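Local coordinates for protein (sliding clamp) (Enterobacteria phage RB69, PDB 1B77) that probably forms a three-subunit ring that encircles DNA and acts as the phage's sliding clamp, holding its DNA polymerase to the template, at residues K5-I10 with I44-D49; G36-E41 with M184-I189; G79-A84 with V90-A95; G192-M197 with V214-A219. One frame throughout, in Å; residues are numbered along the deposited sequence.

Interaction 1: residues K5-I10 with I44-D49; sequences KDTIAI and ISDEID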
loop_
_atom_site.group_PDB
_atom_site.type_symbol
_atom_site.label_atom_id
_atom_site.label_comp_id
_atom_site.label_asym_id
_atom_site.label_seq_id
_atom_site.Cartn_x
_atom_site.Cartn_y
_atom_site.Cartn_z
ATOM N N LYS A 5 -8.619 -7.425 22.626
ATOM C CA LYS A 5 -7.731 -6.803 21.650
ATOM C C LYS A 5 -6.288 -6.683 22.135
ATOM O O LYS A 5 -5.354 -6.736 21.334
ATOM C CB LYS A 5 -8.273 -5.426 21.249
ATOM C CG LYS A 5 -9.484 -5.486 20.314
ATOM C CD LYS A 5 -9.115 -5.065 18.892
ATOM C CE LYS A 5 -10.287 -5.262 17.931
ATOM N NZ LYS A 5 -9.982 -4.754 16.555
ATOM N N ASP A 6 -6.102 -6.509 23.440
ATOM C CA ASP A 6 -4.755 -6.411 24.000
ATOM C C ASP A 6 -4.046 -7.754 23.844
ATOM O O ASP A 6 -2.887 -7.821 23.424
ATOM C CB ASP A 6 -4.806 -6.045 25.480
ATOM C CG ASP A 6 -5.205 -4.611 25.707
ATOM O OD1 ASP A 6 -4.495 -3.709 25.197
ATOM O OD2 ASP A 6 -6.225 -4.391 26.399
ATOM N N THR A 7 -4.753 -8.821 24.206
ATOM C CA THR A 7 -4.210 -10.161 24.086
ATOM C C THR A 7 -3.921 -10.436 22.614
ATOM O O THR A 7 -2.844 -10.902 22.266
ATOM C CB THR A 7 -5.206 -11.201 24.617
ATOM O OG1 THR A 7 -5.363 -11.012 26.028
ATOM C CG2 THR A 7 -4.703 -12.631 24.337
ATOM N N ILE A 8 -4.893 -10.123 21.760
ATOM C CA ILE A 8 -4.766 -10.321 20.323
ATOM C C ILE A 8 -3.552 -9.602 19.757
ATOM O O ILE A 8 -2.850 -10.135 18.894
ATOM C CB ILE A 8 -6.036 -9.831 19.578
ATOM C CG1 ILE A 8 -7.229 -10.732 19.939
ATOM C CG2 ILE A 8 -5.792 -9.829 18.067
ATOM C CD1 ILE A 8 -8.567 -10.298 19.332
ATOM N N ALA A 9 -3.302 -8.390 20.241
ATOM C CA ALA A 9 -2.161 -7.619 19.764
ATOM C C ALA A 9 -0.846 -8.294 20.150
ATOM O O ALA A 9 0.107 -8.287 19.374
ATOM C CB ALA A 9 -2.208 -6.190 20.322
ATOM N N ILE A 10 -0.788 -8.885 21.339
ATOM C CA ILE A 10 0.443 -9.545 21.741
ATOM C C ILE A 10 0.609 -10.843 20.965
ATOM O O ILE A 10 1.730 -11.216 20.601
ATOM C CB ILE A 10 0.476 -9.826 23.255
ATOM C CG1 ILE A 10 0.429 -8.496 24.020
ATOM C CG2 ILE A 10 1.759 -10.573 23.610
ATOM C CD1 ILE A 10 0.340 -8.623 25.554
ATOM N N ILE A 44 -1.529 -12.665 30.416
ATOM C CA ILE A 44 -2.658 -11.998 29.778
ATOM C C ILE A 44 -3.855 -11.905 30.717
ATOM O O ILE A 44 -3.901 -12.584 31.744
ATOM C CB ILE A 44 -3.077 -12.739 28.478
ATOM C CG1 ILE A 44 -3.316 -14.221 28.770
ATOM C CG2 ILE A 44 -1.999 -12.571 27.420
ATOM C CD1 ILE A 44 -3.754 -15.041 27.557
ATOM N N SER A 45 -4.825 -11.068 30.364
ATOM C CA SER A 45 -6.006 -10.888 31.202
ATOM C C SER A 45 -7.130 -11.859 30.857
ATOM O O SER A 45 -8.138 -11.928 31.566
ATOM C CB SER A 45 -6.515 -9.448 31.095
ATOM O OG SER A 45 -6.816 -9.120 29.749
ATOM N N ASP A 46 -6.957 -12.603 29.768
ATOM C CA ASP A 46 -7.954 -13.575 29.337
ATOM C C ASP A 46 -7.576 -14.961 29.832
ATOM O O ASP A 46 -6.394 -15.278 29.987
ATOM C CB ASP A 46 -8.058 -13.590 27.811
ATOM C CG ASP A 46 -8.526 -12.264 27.250
ATOM O OD1 ASP A 46 -9.609 -11.809 27.664
ATOM O OD2 ASP A 46 -7.820 -11.682 26.400
ATOM N N GLU A 47 -8.580 -15.796 30.072
ATOM C CA GLU A 47 -8.321 -17.143 30.549
ATOM C C GLU A 47 -8.486 -18.161 29.430
ATOM O O GLU A 47 -9.571 -18.294 28.874
ATOM C CB GLU A 47 -9.275 -17.498 31.688
ATOM C CG GLU A 47 -9.033 -18.894 32.242
ATOM C CD GLU A 47 -7.750 -18.990 33.036
ATOM O OE1 GLU A 47 -6.840 -18.156 32.809
ATOM O OE2 GLU A 47 -7.618 -19.910 33.883
ATOM N N ILE A 48 -7.413 -18.869 29.089
ATOM C CA ILE A 48 -7.491 -19.890 28.050
ATOM C C ILE A 48 -8.106 -21.124 28.714
ATOM O O ILE A 48 -7.551 -21.646 29.685
ATOM C CB ILE A 48 -6.099 -20.234 27.512
ATOM C CG1 ILE A 48 -5.482 -18.991 26.866
ATOM C CG2 ILE A 48 -6.191 -21.389 26.539
ATOM C CD1 ILE A 48 -4.064 -19.185 26.373
ATOM N N ASP A 49 -9.243 -21.588 28.194
ATOM C CA ASP A 49 -9.936 -22.728 28.794
ATOM C C ASP A 49 -9.894 -24.063 28.065
ATOM O O ASP A 49 -10.676 -24.961 28.361
ATOM C CB ASP A 49 -11.388 -22.353 29.111
ATOM C CG ASP A 49 -12.161 -21.889 27.888
ATOM O OD1 ASP A 49 -11.703 -22.137 26.751
ATOM O OD2 ASP A 49 -13.243 -21.285 28.076
HETATM O O HOH W 1 -4.197 -9.535 27.983
#
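T7 and D46 reach each other through matching first torsions: OG1 of T7 (chi1 -66°) and CG of D46 (chi1 -63°) each stand opposite their own carbonyl carbon, beside the backbone N. This brings a hydroxyl from the first helix of the clamp fold, 5-15, up to a carboxylate on the corner where the chain leaves strand 38-44 at S45 and D46 and heads for the short strand 47-48. T7 OG1 gives its proton to D46 OD2 over 2.6 Å, arriving on the anti side of that oxygen, 29° out of the carboxylate plane. The same OD2 is also hydrogen-bonded to S4 OG, from the residue just ahead of this helical segment, so two hydroxyls grip one carboxylate oxygen. The nearby start of the helix probably makes that spot favourable for a negative charge. A water completes the polar link: it donates to T7 OG1 at 2.7 Å and accepts from the backbone N of S45 at 2.9 Å, tying the helix to the corner by a second route. The apolar branch of T7 serves a different neighbour. I44 lies across it at about a right angle and also packs on I29 of strand 28-32, which I10 of the helix touches too. The methyls meet at van der Waals distance, T7 CG2 lying 4.1 Å from both CG2 and CD1 of I44.

Interaction 2: residues G36-E41 with M184-I189; sequences GTTYAE and MANMKI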
loop_
_atom_site.group_PDB
_atom_site.type_symbol
_atom_site.label_atom_id
_atom_site.label_comp_id
_atom_site.label_asym_id
_atom_site.label_seq_id
_atom_site.Cartn_x
_atom_site.Cartn_y
_atom_site.Cartn_z
ATOM N N GLY A 36 14.938 -21.589 17.204
ATOM C CA GLY A 36 15.306 -21.421 18.601
ATOM C C GLY A 36 16.005 -20.153 19.049
ATOM O O GLY A 36 16.381 -20.047 20.218
ATOM N N THR A 37 16.176 -19.184 18.156
ATOM C CA THR A 37 16.853 -17.937 18.503
ATOM C C THR A 37 16.049 -16.956 19.367
ATOM O O THR A 37 16.615 -16.260 20.213
ATOM C CB THR A 37 17.283 -17.183 17.246
ATOM O OG1 THR A 37 16.116 -16.796 16.504
ATOM C CG2 THR A 37 18.160 -18.061 16.384
ATOM N N THR A 38 14.737 -16.898 19.158
ATOM C CA THR A 38 13.898 -15.972 19.911
ATOM C C THR A 38 12.760 -16.611 20.709
ATOM O O THR A 38 12.004 -17.429 20.188
ATOM C CB THR A 38 13.298 -14.902 18.958
ATOM O OG1 THR A 38 14.354 -14.102 18.411
ATOM C CG2 THR A 38 12.327 -13.994 19.704
ATOM N N TYR A 39 12.641 -16.219 21.974
ATOM C CA TYR A 39 11.585 -16.718 22.862
ATOM C C TYR A 39 10.740 -15.542 23.357
ATOM O O TYR A 39 11.259 -14.449 23.574
ATOM C CB TYR A 39 12.201 -17.427 24.074
ATOM C CG TYR A 39 11.221 -17.769 25.196
ATOM C CD1 TYR A 39 10.479 -18.953 25.175
ATOM C CD2 TYR A 39 11.065 -16.916 26.291
ATOM C CE1 TYR A 39 9.603 -19.277 26.222
ATOM C CE2 TYR A 39 10.195 -17.227 27.341
ATOM C CZ TYR A 39 9.471 -18.408 27.302
ATOM O OH TYR A 39 8.620 -18.726 28.338
ATOM N N ALA A 40 9.443 -15.768 23.544
ATOM C CA ALA A 40 8.552 -14.726 24.036
ATOM C C ALA A 40 7.500 -15.308 24.970
ATOM O O ALA A 40 7.032 -16.438 24.780
ATOM C CB ALA A 40 7.874 -14.003 22.874
ATOM N N GLU A 41 7.131 -14.526 25.980
ATOM C CA GLU A 41 6.130 -14.947 26.945
ATOM C C GLU A 41 5.432 -13.734 27.529
ATOM O O GLU A 41 5.986 -12.631 27.563
ATOM C CB GLU A 41 6.768 -15.756 28.077
ATOM C CG GLU A 41 7.792 -14.982 28.902
ATOM C CD GLU A 41 8.151 -15.695 30.201
ATOM O OE1 GLU A 41 8.430 -16.909 30.175
ATOM O OE2 GLU A 41 8.158 -15.027 31.253
ATOM N N MET A 184 20.178 -9.007 14.287
ATOM C CA MET A 184 19.025 -8.128 14.232
ATOM C C MET A 184 17.738 -8.803 13.787
ATOM O O MET A 184 16.648 -8.331 14.089
ATOM C CB MET A 184 19.304 -6.935 13.322
ATOM C CG MET A 184 18.381 -5.771 13.597
ATOM S SD MET A 184 18.946 -4.661 14.921
ATOM C CE MET A 184 19.099 -5.728 16.288
ATOM N N ALA A 185 17.863 -9.913 13.072
ATOM C CA ALA A 185 16.685 -10.622 12.591
ATOM C C ALA A 185 15.893 -11.250 13.729
ATOM O O ALA A 185 14.751 -11.672 13.529
ATOM C CB ALA A 185 17.092 -11.691 11.590
ATOM N N ASN A 186 16.487 -11.327 14.917
ATOM C CA ASN A 186 15.795 -11.925 16.053
ATOM C C ASN A 186 15.149 -10.887 16.970
ATOM O O ASN A 186 14.524 -11.249 17.964
ATOM C CB ASN A 186 16.765 -12.778 16.869
ATOM C CG ASN A 186 17.488 -13.792 16.021
ATOM O OD1 ASN A 186 16.864 -14.536 15.269
ATOM N ND2 ASN A 186 18.809 -13.835 16.138
ATOM N N MET A 187 15.304 -9.608 16.632
ATOM C CA MET A 187 14.743 -8.526 17.449
ATOM C C MET A 187 13.284 -8.226 17.119
ATOM O O MET A 187 12.944 -7.094 16.767
ATOM C CB MET A 187 15.576 -7.250 17.272
ATOM C CG MET A 187 16.984 -7.352 17.823
ATOM S SD MET A 187 17.045 -7.455 19.619
ATOM C CE MET A 187 16.740 -5.738 20.052
ATOM N N LYS A 188 12.436 -9.242 17.241
ATOM C CA LYS A 188 11.003 -9.112 16.958
ATOM C C LYS A 188 10.301 -8.519 18.184
ATOM O O LYS A 188 9.248 -8.995 18.598
ATOM C CB LYS A 188 10.400 -10.491 16.656
ATOM C CG LYS A 188 11.173 -11.327 15.645
ATOM C CD LYS A 188 11.002 -10.826 14.226
ATOM C CE LYS A 188 11.872 -11.619 13.264
ATOM N NZ LYS A 188 11.583 -13.081 13.298
ATOM N N ILE A 189 10.904 -7.487 18.757
ATOM C CA ILE A 189 10.372 -6.825 19.944
ATOM C C ILE A 189 9.337 -5.757 19.595
ATOM O O ILE A 189 9.635 -4.832 18.844
ATOM C CB ILE A 189 11.515 -6.143 20.728
ATOM C CG1 ILE A 189 12.433 -7.199 21.335
ATOM C CG2 ILE A 189 10.955 -5.250 21.810
ATOM C CD1 ILE A 189 13.279 -7.916 20.330
#
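T38 and N186 meet at a slant, the threonine hydroxyl aimed past the asparagine side chain at its main-chain carbonyl. T38 OG1 donates to N186 O at 2.9 Å, in the carbonyl plane and on a lone pair, with a C=O...donor angle of 116°. On the way it skims the side-chain stem, OG1 of T38 lying 3.2 Å from CB of N186. A chi1 of -65° makes this possible, turning the hydroxyl away from T38's own carbonyl carbon and out toward the turn. N186 O also receives a bond from K188 N, so two donors share this carbonyl oxygen of a buried residue, the second of them weakly. T37 comes in differently: its side chain stands at about a right angle to that of N186, CB of T37 3.6 Å from CG of N186. The T37 hydroxyl has a firm partner in N35 OD1, in the loop ahead of the strand. Around the polar centre, N186 and M187 rest on I218 of the adjacent strand 215-219. The contact thus docks the start of strand 38-44 against the link between strands 178-183 and 194-201, built as a 3-10 turn at 184-186 running into successive inverse gamma turns centred on M187 and K188.

Interaction 3: residues G79-A84 with V90-A95; sequences GNIKIA and VYWPAA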
loop_
_atom_site.group_PDB
_atom_site.type_symbol
_atom_site.label_atom_id
_atom_site.label_comp_id
_atom_site.label_asym_id
_atom_site.label_seq_id
_atom_site.Cartn_x
_atom_site.Cartn_y
_atom_site.Cartn_z
ATOM N N GLY A 79 -13.100 -31.669 17.188
ATOM C CA GLY A 79 -11.735 -31.441 17.635
ATOM C C GLY A 79 -11.153 -30.127 17.129
ATOM O O GLY A 79 -10.040 -29.752 17.498
ATOM N N ASN A 80 -11.904 -29.432 16.277
ATOM C CA ASN A 80 -11.474 -28.150 15.725
ATOM C C ASN A 80 -11.991 -27.010 16.580
ATOM O O ASN A 80 -12.691 -27.236 17.562
ATOM C CB ASN A 80 -11.983 -27.990 14.296
ATOM C CG ASN A 80 -11.223 -28.851 13.311
ATOM O OD1 ASN A 80 -11.709 -29.123 12.215
ATOM N ND2 ASN A 80 -10.016 -29.267 13.685
ATOM N N ILE A 81 -11.658 -25.785 16.197
ATOM C CA ILE A 81 -12.074 -24.618 16.954
ATOM C C ILE A 81 -13.352 -23.989 16.441
ATOM O O ILE A 81 -13.536 -23.840 15.229
ATOM C CB ILE A 81 -11.005 -23.523 16.914
ATOM C CG1 ILE A 81 -9.679 -24.068 17.427
ATOM C CG2 ILE A 81 -11.469 -22.325 17.718
ATOM C CD1 ILE A 81 -8.514 -23.179 17.082
ATOM N N LYS A 82 -14.218 -23.598 17.371
ATOM C CA LYS A 82 -15.469 -22.941 17.034
ATOM C C LYS A 82 -15.486 -21.506 17.555
ATOM O O LYS A 82 -15.155 -21.251 18.707
ATOM C CB LYS A 82 -16.669 -23.695 17.618
ATOM C CG LYS A 82 -17.981 -22.943 17.411
ATOM C CD LYS A 82 -19.178 -23.638 18.041
ATOM C CE LYS A 82 -20.432 -22.759 17.924
ATOM N NZ LYS A 82 -21.681 -23.475 18.336
ATOM N N ILE A 83 -15.879 -20.577 16.692
ATOM C CA ILE A 83 -15.961 -19.171 17.059
ATOM C C ILE A 83 -17.423 -18.759 16.933
ATOM O O ILE A 83 -17.944 -18.590 15.822
ATOM C CB ILE A 83 -15.099 -18.302 16.128
ATOM C CG1 ILE A 83 -13.660 -18.831 16.119
ATOM C CG2 ILE A 83 -15.131 -16.852 16.592
ATOM C CD1 ILE A 83 -12.790 -18.233 15.034
ATOM N N ALA A 84 -18.081 -18.605 18.079
ATOM C CA ALA A 84 -19.495 -18.250 18.121
ATOM C C ALA A 84 -19.763 -16.751 18.099
ATOM O O ALA A 84 -19.409 -16.034 19.034
ATOM C CB ALA A 84 -20.148 -18.878 19.355
ATOM N N VAL A 90 -17.821 -19.457 13.008
ATOM C CA VAL A 90 -16.627 -19.648 12.204
ATOM C C VAL A 90 -15.864 -20.825 12.781
ATOM O O VAL A 90 -15.591 -20.864 13.978
ATOM C CB VAL A 90 -15.689 -18.409 12.236
ATOM C CG1 VAL A 90 -14.392 -18.727 11.486
ATOM C CG2 VAL A 90 -16.378 -17.199 11.622
ATOM N N TYR A 91 -15.527 -21.793 11.936
ATOM C CA TYR A 91 -14.759 -22.938 12.393
ATOM C C TYR A 91 -13.333 -22.769 11.893
ATOM O O TYR A 91 -13.116 -22.359 10.753
ATOM C CB TYR A 91 -15.357 -24.243 11.864
ATOM C CG TYR A 91 -16.785 -24.460 12.296
ATOM C CD1 TYR A 91 -17.090 -24.852 13.599
ATOM C CD2 TYR A 91 -17.836 -24.260 11.407
ATOM C CE1 TYR A 91 -18.410 -25.040 14.007
ATOM C CE2 TYR A 91 -19.156 -24.444 11.802
ATOM C CZ TYR A 91 -19.439 -24.833 13.099
ATOM O OH TYR A 91 -20.750 -25.002 13.478
ATOM N N TRP A 92 -12.362 -23.062 12.755
ATOM C CA TRP A 92 -10.954 -22.940 12.396
ATOM C C TRP A 92 -10.245 -24.245 12.748
ATOM O O TRP A 92 -10.469 -24.822 13.808
ATOM C CB TRP A 92 -10.318 -21.755 13.137
ATOM C CG TRP A 92 -8.955 -21.381 12.619
ATOM C CD1 TRP A 92 -7.753 -21.900 13.014
ATOM C CD2 TRP A 92 -8.661 -20.431 11.586
ATOM N NE1 TRP A 92 -6.733 -21.333 12.291
ATOM C CE2 TRP A 92 -7.262 -20.430 11.406
ATOM C CE3 TRP A 92 -9.451 -19.586 10.790
ATOM C CZ2 TRP A 92 -6.624 -19.609 10.468
ATOM C CZ3 TRP A 92 -8.816 -18.768 9.848
ATOM C CH2 TRP A 92 -7.416 -18.792 9.697
ATOM N N PRO A 93 -9.377 -24.732 11.856
ATOM C CA PRO A 93 -8.676 -25.984 12.132
ATOM C C PRO A 93 -7.724 -26.006 13.322
ATOM O O PRO A 93 -6.971 -25.059 13.557
ATOM C CB PRO A 93 -7.952 -26.260 10.821
ATOM C CG PRO A 93 -7.633 -24.883 10.337
ATOM C CD PRO A 93 -8.943 -24.166 10.567
ATOM N N ALA A 94 -7.786 -27.108 14.064
ATOM C CA ALA A 94 -6.919 -27.349 15.208
ATOM C C ALA A 94 -5.770 -28.155 14.626
ATOM O O ALA A 94 -5.995 -29.173 13.976
ATOM C CB ALA A 94 -7.645 -28.172 16.257
ATOM N N ALA A 95 -4.543 -27.708 14.850
ATOM C CA ALA A 95 -3.388 -28.396 14.304
ATOM C C ALA A 95 -2.886 -29.549 15.165
ATOM O O ALA A 95 -3.051 -29.558 16.384
ATOM C CB ALA A 95 -2.264 -27.401 14.083
#
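I83 and V90 face each other as a hydrogen-bonded pair in the antiparallel hairpin 81-84/88-92, and the side chain of I83 can be traced along its neighbour. Its CB sits 3.4 Å from V90 O and CG1 stays close to that same oxygen. The tip, CD1, comes 3.9 Å from CG1 of V90, the two side chains lying side by side and pointing the same way. I83 CG2, opposite the backbone N, branches off from this line, and helix 57-64 packs on the side chain through I63 and L64. The backbone bonds beneath are reciprocal: I83 N donates to V90 O at 2.7 Å and V90 N to I83 O at 2.9 Å. At the next hydrogen-bonded pair, I81 and W92 repeat the pattern, both bonds 2.8 Å between N of one and O of the other. I81 O is shared, since Y91 CA also approaches it at 3.2 Å in a CA-H...O contact. On the other face of the sheet, K82 and Y91 form a non-hydrogen-bonded pair, CG of K82 lying 4.0 Å from CE1 of Y91. W92 turns its indole toward the helix, meeting F60 edge-to-face. The backbone polar groups of the two hydrogen-bonded pairs thus satisfy one another while apolar groups face the helix; V90 also pairs with a strand of the second subunit, so the sheet runs on across the interface.

Interaction 4: residues G192-M197 with V214-A219; sequences GNYKVM and VSYVIA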
loop_
_atom_site.group_PDB
_atom_site.type_symbol
_atom_site.label_atom_id
_atom_site.label_comp_id
_atom_site.label_asym_id
_atom_site.label_seq_id
_atom_site.Cartn_x
_atom_site.Cartn_y
_atom_site.Cartn_z
ATOM N N GLY A 192 7.965 -0.310 22.842
ATOM C CA GLY A 192 7.841 -0.125 24.282
ATOM C C GLY A 192 9.171 0.122 24.980
ATOM O O GLY A 192 10.223 0.168 24.332
ATOM N N ASN A 193 9.117 0.291 26.303
ATOM C CA ASN A 193 10.303 0.516 27.126
ATOM C C ASN A 193 10.735 -0.838 27.687
ATOM O O ASN A 193 9.907 -1.605 28.190
ATOM C CB ASN A 193 9.981 1.456 28.288
ATOM C CG ASN A 193 9.535 2.830 27.826
ATOM O OD1 ASN A 193 10.298 3.570 27.210
ATOM N ND2 ASN A 193 8.292 3.175 28.126
ATOM N N TYR A 194 12.025 -1.137 27.610
ATOM C CA TYR A 194 12.496 -2.417 28.094
ATOM C C TYR A 194 13.692 -2.391 29.026
ATOM O O TYR A 194 14.602 -1.583 28.875
ATOM C CB TYR A 194 12.852 -3.329 26.915
ATOM C CG TYR A 194 11.689 -3.681 26.028
ATOM C CD1 TYR A 194 11.201 -2.775 25.082
ATOM C CD2 TYR A 194 11.049 -4.909 26.161
ATOM C CE1 TYR A 194 10.096 -3.097 24.293
ATOM C CE2 TYR A 194 9.947 -5.236 25.381
ATOM C CZ TYR A 194 9.476 -4.330 24.454
ATOM O OH TYR A 194 8.381 -4.669 23.691
ATOM N N LYS A 195 13.661 -3.296 29.995
ATOM C CA LYS A 195 14.768 -3.485 30.914
ATOM C C LYS A 195 15.581 -4.540 30.163
ATOM O O LYS A 195 15.042 -5.575 29.782
ATOM C CB LYS A 195 14.274 -4.052 32.250
ATOM C CG LYS A 195 15.400 -4.462 33.189
ATOM C CD LYS A 195 14.916 -4.619 34.632
ATOM C CE LYS A 195 13.872 -5.714 34.767
ATOM N NZ LYS A 195 13.406 -5.858 36.181
ATOM N N VAL A 196 16.860 -4.278 29.933
ATOM C CA VAL A 196 17.702 -5.219 29.199
ATOM C C VAL A 196 18.680 -5.959 30.095
ATOM O O VAL A 196 19.580 -5.359 30.670
ATOM C CB VAL A 196 18.505 -4.488 28.114
ATOM C CG1 VAL A 196 19.333 -5.489 27.308
ATOM C CG2 VAL A 196 17.558 -3.708 27.220
ATOM N N MET A 197 18.506 -7.268 30.198
ATOM C CA MET A 197 19.380 -8.086 31.026
ATOM C C MET A 197 20.270 -8.984 30.168
ATOM O O MET A 197 19.783 -9.848 29.434
ATOM C CB MET A 197 18.534 -8.914 31.981
ATOM C CG MET A 197 17.640 -8.045 32.840
ATOM S SD MET A 197 16.459 -8.996 33.759
ATOM C CE MET A 197 15.143 -9.168 32.535
ATOM N N VAL A 214 5.501 -7.676 27.867
ATOM C CA VAL A 214 6.106 -8.891 27.335
ATOM C C VAL A 214 7.582 -9.053 27.705
ATOM O O VAL A 214 8.286 -8.069 27.927
ATOM C CB VAL A 214 5.990 -8.916 25.778
ATOM C CG1 VAL A 214 6.626 -10.185 25.213
ATOM C CG2 VAL A 214 4.536 -8.840 25.361
ATOM N N SER A 215 8.035 -10.303 27.769
ATOM C CA SER A 215 9.431 -10.608 28.062
ATOM C C SER A 215 9.984 -11.432 26.913
ATOM O O SER A 215 9.365 -12.401 26.504
ATOM C CB SER A 215 9.565 -11.407 29.359
ATOM O OG SER A 215 9.542 -10.552 30.494
ATOM N N TYR A 216 11.138 -11.038 26.386
ATOM C CA TYR A 216 11.756 -11.779 25.293
ATOM C C TYR A 216 13.130 -12.268 25.705
ATOM O O TYR A 216 13.836 -11.590 26.453
ATOM C CB TYR A 216 11.950 -10.916 24.044
ATOM C CG TYR A 216 10.720 -10.257 23.472
ATOM C CD1 TYR A 216 10.291 -9.025 23.945
ATOM C CD2 TYR A 216 10.024 -10.837 22.413
ATOM C CE1 TYR A 216 9.204 -8.371 23.374
ATOM C CE2 TYR A 216 8.925 -10.186 21.831
ATOM C CZ TYR A 216 8.529 -8.953 22.319
ATOM O OH TYR A 216 7.481 -8.277 21.740
ATOM N N VAL A 217 13.497 -13.451 25.225
ATOM C CA VAL A 217 14.820 -14.011 25.481
ATOM C C VAL A 217 15.416 -14.310 24.108
ATOM O O VAL A 217 14.865 -15.092 23.324
ATOM C CB VAL A 217 14.784 -15.315 26.311
ATOM C CG1 VAL A 217 16.184 -15.949 26.329
ATOM C CG2 VAL A 217 14.342 -15.013 27.751
ATOM N N ILE A 218 16.531 -13.660 23.814
ATOM C CA ILE A 218 17.179 -13.839 22.533
ATOM C C ILE A 218 18.590 -14.380 22.685
ATOM O O ILE A 218 19.393 -13.855 23.459
ATOM C CB ILE A 218 17.230 -12.504 21.765
ATOM C CG1 ILE A 218 15.803 -11.977 21.562
ATOM C CG2 ILE A 218 17.924 -12.696 20.435
ATOM C CD1 ILE A 218 15.729 -10.524 21.157
ATOM N N ALA A 219 18.879 -15.440 21.938
ATOM C CA ALA A 219 20.198 -16.055 21.960
ATOM C C ALA A 219 21.176 -15.102 21.293
ATOM O O ALA A 219 20.815 -14.395 20.354
ATOM C CB ALA A 219 20.167 -17.385 21.212
#
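Two strands of the six-stranded antiparallel sheet, 194-201 and 215-219, lie one strand apart with 204-210 between them, and Y194 and Y216 bridge that gap with their rings. The closest atoms are CE2 of Y194 and CE1 of Y216, 3.8 Å apart. Y194 CE2 arrives at the edge of the Y216 ring, near its plane, while Y216 CE1 meets the Y194 ring obliquely. The hydroxyl of Y194 is drawn into the same contact, OH lying 3.8 Å from CE1 of Y216. In each residue CG stands opposite the carbonyl carbon (chi1 -63° in Y194 and -57° in Y216); these similar torsions swing the rings in the same sense, and the CE2 side of Y194 reaches the CE1 side of Y216. Both rings are buried in the clamp fold among residues of neighbouring strands: I118 and F209 pack on Y194, and A40 on Y216. V214 adds a lid over one face of the Y216 ring, its CG1 3.6 Å above the plane and offset toward the rim. The backbone oxygen of V214 also lies near the other tyrosine, 4.2 Å from CE2 of Y194. The phenol oxygens look to other groups: Y194 OH is hydrogen-bonded to Q190 O, and Y216 OH to Q190 N and to N13 OD1. Together they clasp the peptide groups on the two sides of Q190, in the loop that leads into strand 194-201.

In the fold
Interactions 2 and 4 are the buried ones, their centres about 9 Å apart and sharing one sheet, where strands 38-44 and 215-219 are neighbours; Y39 N meets V217 O there and I189 packs on Y194. Their chemistry differs all the same: hydroxyl to carbonyl at 36-41/184-189, ring against ring at 192-197/214-219. Interaction 1, partly buried at the far end of strand 38-44, relies on a carboxylate and a water, and touches interaction 4 where I10 packs on V214. Interaction 3 stands apart, about 33 Å from interaction 4 between centres. It belongs to a separate three-stranded sheet, is held mainly by backbone bonds, and among the four is the contact reached by another subunit.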